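PDB 6OZE: endonuclease V from Homo sapiens, which cleaves RNA at inosine-containing sites, acting as a metal-dependent endoribonuclease of the RNase H-like superfamily. Local coordinates for residues A[185-189]-A[199-203]; A[189-193]-A[220-224]. The protein carries 4 engineered substitutions. One frame throughout, in Å; residues are numbered along the deposited sequence.

Contact 1. Residues A[185-189]-A[199-203]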
loop_
_atom_site.group_PDB
_atom_site.type_symbol
_atom_site.label_atom_id
_atom_site.label_comp_id
_atom_site.label_asym_id
_atom_site.label_seq_id
_atom_site.Cartn_x
_atom_site.Cartn_y
_atom_site.Cartn_z
ATOM N N LEU A 185 -7.800 -7.543 11.018
ATOM C CA LEU A 185 -6.528 -7.152 10.427
ATOM C C LEU A 185 -6.701 -6.367 9.138
ATOM O O LEU A 185 -5.762 -5.677 8.711
ATOM C CB LEU A 185 -5.728 -8.417 10.120
ATOM C CG LEU A 185 -5.485 -9.317 11.329
ATOM C CD1 LEU A 185 -4.869 -10.639 10.902
ATOM C CD2 LEU A 185 -4.596 -8.609 12.327
ATOM N N GLY A 186 -7.861 -6.468 8.508
ATOM C CA GLY A 186 -8.089 -5.772 7.260
ATOM C C GLY A 186 -9.475 -6.083 6.750
ATOM O O GLY A 186 -10.302 -6.660 7.462
ATOM N N MET A 187 -9.724 -5.675 5.510
ATOM C CA MET A 187 -11.002 -5.906 4.859
ATOM C C MET A 187 -10.765 -6.382 3.436
ATOM O O MET A 187 -9.850 -5.902 2.764
ATOM C CB MET A 187 -11.815 -4.608 4.800
ATOM C CG MET A 187 -12.016 -3.936 6.144
ATOM S SD MET A 187 -13.370 -4.688 7.040
ATOM C CE MET A 187 -14.543 -4.642 5.712
ATOM N N ALA A 188 -11.593 -7.308 2.973
ATOM C CA ALA A 188 -11.625 -7.648 1.562
ATOM C C ALA A 188 -12.635 -6.709 0.925
ATOM O O ALA A 188 -13.748 -6.552 1.443
ATOM C CB ALA A 188 -12.053 -9.105 1.360
ATOM N N LEU A 189 -12.256 -6.087 -0.180
ATOM C CA LEU A 189 -13.084 -5.067 -0.803
ATOM C C LEU A 189 -13.283 -5.409 -2.265
ATOM O O LEU A 189 -12.317 -5.621 -2.997
ATOM C CB LEU A 189 -12.379 -3.706 -0.722
ATOM C CG LEU A 189 -12.960 -2.605 -1.617
ATOM C CD1 LEU A 189 -14.360 -2.218 -1.160
ATOM C CD2 LEU A 189 -12.014 -1.396 -1.646
ATOM N N LEU A 199 -9.790 -6.765 -3.401
ATOM C CA LEU A 199 -8.537 -6.260 -2.873
ATOM C C LEU A 199 -8.511 -6.486 -1.370
ATOM O O LEU A 199 -9.548 -6.588 -0.718
ATOM C CB LEU A 199 -8.431 -4.760 -3.119
ATOM C CG LEU A 199 -8.754 -4.234 -4.507
ATOM C CD1 LEU A 199 -8.724 -2.711 -4.471
ATOM C CD2 LEU A 199 -7.749 -4.757 -5.508
ATOM N N TYR A 200 -7.313 -6.569 -0.811
ATOM C CA TYR A 200 -7.163 -6.775 0.626
ATOM C C TYR A 200 -6.573 -5.501 1.216
ATOM O O TYR A 200 -5.413 -5.144 0.939
ATOM C CB TYR A 200 -6.327 -8.019 0.918
ATOM C CG TYR A 200 -6.993 -9.238 0.355
ATOM C CD1 TYR A 200 -7.996 -9.892 1.066
ATOM C CD2 TYR A 200 -6.699 -9.698 -0.920
ATOM C CE1 TYR A 200 -8.639 -10.989 0.549
ATOM C CE2 TYR A 200 -7.341 -10.798 -1.445
ATOM C CZ TYR A 200 -8.317 -11.443 -0.706
ATOM O OH TYR A 200 -8.965 -12.539 -1.222
ATOM N N ILE A 201 -7.374 -4.808 2.016
ATOM C CA ILE A 201 -7.058 -3.471 2.502
ATOM C C ILE A 201 -6.689 -3.558 3.974
ATOM O O ILE A 201 -7.376 -4.225 4.751
ATOM C CB ILE A 201 -8.272 -2.538 2.332
ATOM C CG1 ILE A 201 -8.810 -2.591 0.890
ATOM C CG2 ILE A 201 -7.914 -1.110 2.787
ATOM C CD1 ILE A 201 -7.777 -2.310 -0.164
ATOM N N SER A 202 -5.614 -2.863 4.366
ATOM C CA SER A 202 -5.298 -2.791 5.783
ATOM C C SER A 202 -4.707 -1.427 6.100
ATOM O O SER A 202 -4.240 -0.708 5.210
ATOM C CB SER A 202 -4.385 -3.936 6.216
ATOM O OG SER A 202 -3.148 -3.872 5.508
ATOM N N VAL A 203 -4.797 -1.056 7.379
ATOM C CA VAL A 203 -4.260 0.227 7.820
ATOM C C VAL A 203 -2.746 0.193 7.730
ATOM O O VAL A 203 -2.105 -0.747 8.208
ATOM C CB VAL A 203 -4.685 0.516 9.264
ATOM C CG1 VAL A 203 -3.938 1.728 9.805
ATOM C CG2 VAL A 203 -6.200 0.721 9.346
HETATM O O HOH W 1 -6.149 -2.877 9.102
#
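CG of Y200 lies anti to its carbonyl carbon (chi1 -61°), which carries the ring across to A188 on the neighbouring strand, where CE1 comes within 4.0 Å of the methyl CB of A188. On the other face of the sheet the CG1 branch of I201, likewise anti to its carbonyl carbon (chi1 -52°), reaches CB of L189 at 4.1 Å. These side chains decorate an antiparallel beta hairpin, strands 184-189 and 199-205, in the mixed sheet of an RNase H-like nuclease. Four backbone hydrogen bonds join the strands. M187 and I201 exchange two, and the one from I201 N to M187 O, 2.8 Å long, is almost straight at 177°. L189 and L199 form the second hydrogen-bonded pair, with A188 and Y200 as the non-hydrogen-bonded pair between them. Beyond the M187-I201 pair the direct bonding stops. G186 CA approaches I201 O to 3.0 Å, so close that a CB there would collide with this carbonyl oxygen, and a water takes over, donating to L185 O and accepting from V203 N. The polar ends look elsewhere: Y200 OH bonds H161 NE2, and S202 OG bonds G121 N. The chemistry thus separates two tasks, with backbone amides and apolar groups joining the strands while the hydroxyls of Y200 and S202 tie the hairpin to other parts of the fold.

Contact 2. Residues A[189-193]-A[220-224]; sequences LRSHD and SRFRI. Engineered in segment 220-224: S220 (natural residue Cys).
S191 and R223 meet where two loops of the RNase H-like fold come together, one following strand 184-189 and the other running from helix 209-218 to helix 226-242. The S191 hydroxyl sits between its own backbone N and carbonyl carbon (chi1 56°), and from there OG donates to R223 O at 2.6 Å, in the carbonyl plane and on a lone pair. S191 OG also lies 3.4 Å from CG of R223, whose chain runs on extended to NE, bonded to R197 O. An alanine here would remove the hydroxyl, so R223 O would probably lose this donor and segments 189-193 and 220-224 the direct hydrogen bond between them. S220, an engineered replacement of cysteine, brings CB to 3.5 Å from S191 O, while its hydroxyl bonds T216 O. H192 has CG anti to its backbone N (chi1 -167°), which sends the imidazole along the 221-222 backbone: R221 O lies at the ring edge, 3.6 Å from CD2, and ND1 accepts from R194 N. A water completes the junction by donating to both S191 O, at 2.8 Å, and S220 O, at 2.9 Å.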
loop_
_atom_site.group_PDB
_atom_site.type_symbol
_atom_site.label_atom_id
_atom_site.label_comp_id
_atom_site.label_asym_id
_atom_site.label_seq_id
_atom_site.Cartn_x
_atom_site.Cartn_y
_atom_site.Cartn_z
ATOM N N LEU A 189 -12.256 -6.087 -0.180
ATOM C CA LEU A 189 -13.084 -5.067 -0.803
ATOM C C LEU A 189 -13.283 -5.409 -2.265
ATOM O O LEU A 189 -12.317 -5.621 -2.997
ATOM C CB LEU A 189 -12.379 -3.706 -0.722
ATOM C CG LEU A 189 -12.960 -2.605 -1.617
ATOM C CD1 LEU A 189 -14.360 -2.218 -1.160
ATOM C CD2 LEU A 189 -12.014 -1.396 -1.646
ATOM N N ARG A 190 -14.542 -5.483 -2.689
ATOM C CA ARG A 190 -14.818 -5.528 -4.118
ATOM C C ARG A 190 -14.684 -4.109 -4.656
ATOM O O ARG A 190 -15.427 -3.205 -4.271
ATOM C CB ARG A 190 -16.200 -6.107 -4.403
ATOM C CG ARG A 190 -16.485 -6.152 -5.895
ATOM C CD ARG A 190 -17.620 -7.122 -6.188
ATOM N NE ARG A 190 -17.901 -7.245 -7.612
ATOM C CZ ARG A 190 -18.569 -8.267 -8.146
ATOM N NH1 ARG A 190 -19.001 -9.255 -7.370
ATOM N NH2 ARG A 190 -18.796 -8.312 -9.453
ATOM N N SER A 191 -13.696 -3.894 -5.517
ATOM C CA SER A 191 -13.411 -2.548 -5.983
ATOM C C SER A 191 -14.053 -2.211 -7.321
ATOM O O SER A 191 -13.926 -1.076 -7.779
ATOM C CB SER A 191 -11.901 -2.355 -6.066
ATOM O OG SER A 191 -11.350 -3.355 -6.901
ATOM N N HIS A 192 -14.746 -3.155 -7.958
ATOM C CA HIS A 192 -15.278 -2.910 -9.290
ATOM C C HIS A 192 -16.465 -3.831 -9.515
ATOM O O HIS A 192 -16.448 -4.979 -9.075
ATOM C CB HIS A 192 -14.200 -3.147 -10.362
ATOM C CG HIS A 192 -14.566 -2.635 -11.718
ATOM N ND1 HIS A 192 -15.279 -3.384 -12.630
ATOM C CD2 HIS A 192 -14.306 -1.452 -12.325
ATOM C CE1 HIS A 192 -15.446 -2.683 -13.737
ATOM N NE2 HIS A 192 -14.864 -1.507 -13.578
ATOM N N ASP A 193 -17.489 -3.320 -10.207
ATOM C CA ASP A 193 -18.701 -4.103 -10.422
ATOM C C ASP A 193 -18.438 -5.357 -11.245
ATOM O O ASP A 193 -19.164 -6.349 -11.107
ATOM C CB ASP A 193 -19.761 -3.257 -11.132
ATOM C CG ASP A 193 -20.498 -2.312 -10.198
ATOM O OD1 ASP A 193 -20.306 -2.392 -8.969
ATOM O OD2 ASP A 193 -21.285 -1.481 -10.710
ATOM N N SER A 220 -11.148 3.958 -6.969
ATOM C CA SER A 220 -11.156 2.846 -7.914
ATOM C C SER A 220 -12.028 3.189 -9.119
ATOM O O SER A 220 -13.255 3.261 -9.012
ATOM C CB SER A 220 -11.626 1.561 -7.236
ATOM O OG SER A 220 -10.691 1.159 -6.247
ATOM N N ARG A 221 -11.391 3.412 -10.260
ATOM C CA ARG A 221 -12.057 3.542 -11.547
ATOM C C ARG A 221 -12.103 2.196 -12.258
ATOM O O ARG A 221 -13.108 1.848 -12.893
ATOM C CB ARG A 221 -11.285 4.570 -12.384
ATOM C CG ARG A 221 -11.777 4.778 -13.799
ATOM C CD ARG A 221 -10.984 5.897 -14.469
ATOM N NE ARG A 221 -11.284 7.198 -13.875
ATOM C CZ ARG A 221 -10.473 8.251 -13.913
ATOM N NH1 ARG A 221 -9.293 8.165 -14.510
ATOM N NH2 ARG A 221 -10.841 9.391 -13.343
ATOM N N PHE A 222 -11.026 1.432 -12.148
ATOM C CA PHE A 222 -10.915 0.037 -12.536
ATOM C C PHE A 222 -10.746 -0.787 -11.257
ATOM O O PHE A 222 -10.942 -0.282 -10.146
ATOM C CB PHE A 222 -9.760 -0.107 -13.539
ATOM C CG PHE A 222 -9.879 0.807 -14.727
ATOM C CD1 PHE A 222 -10.720 0.485 -15.783
ATOM C CD2 PHE A 222 -9.165 1.994 -14.786
ATOM C CE1 PHE A 222 -10.834 1.326 -16.882
ATOM C CE2 PHE A 222 -9.276 2.839 -15.877
ATOM C CZ PHE A 222 -10.113 2.503 -16.929
ATOM N N ARG A 223 -10.373 -2.063 -11.397
ATOM C CA ARG A 223 -10.243 -2.893 -10.201
ATOM C C ARG A 223 -9.098 -2.415 -9.313
ATOM O O ARG A 223 -9.233 -2.351 -8.088
ATOM C CB ARG A 223 -10.086 -4.372 -10.569
ATOM C CG ARG A 223 -10.010 -5.289 -9.353
ATOM C CD ARG A 223 -9.482 -6.683 -9.695
ATOM N NE ARG A 223 -9.018 -7.379 -8.494
ATOM C CZ ARG A 223 -7.759 -7.733 -8.263
ATOM N NH1 ARG A 223 -6.815 -7.477 -9.161
ATOM N NH2 ARG A 223 -7.443 -8.356 -7.135
ATOM N N ILE A 224 -7.962 -2.062 -9.900
ATOM C CA ILE A 224 -6.842 -1.553 -9.108
ATOM C C ILE A 224 -7.044 -0.055 -8.886
ATOM O O ILE A 224 -7.201 0.687 -9.870
ATOM C CB ILE A 224 -5.535 -1.820 -9.839
ATOM C CG1 ILE A 224 -5.418 -3.306 -10.174
ATOM C CG2 ILE A 224 -4.344 -1.330 -9.010
ATOM C CD1 ILE A 224 -5.468 -4.200 -8.957
HETATM O O HOH W 2 -14.332 0.706 -9.944
#

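How the contacts relate
Contacts 1 and 2 illustrate how a sheet and its connecting loops share residues. Their centres are 13 Å apart, and L189 belongs to both: it ends strand 184-189 in contact 1 and begins the segment 189-193 in contact 2. Along the chain, strand 199-205 returns after this loop, then helix 209-218 leads to segment 220-224 and on to helix 226-242. The two contacts also touch directly, since CD1 of L199 packs 3.6 Å from CB of S191, and CD2 of the same leucine meets CD1 of I224. The hairpin turn region is therefore fastened both to its own strands and to the link between the two helices, coupling the sheet to the C-terminal helical part.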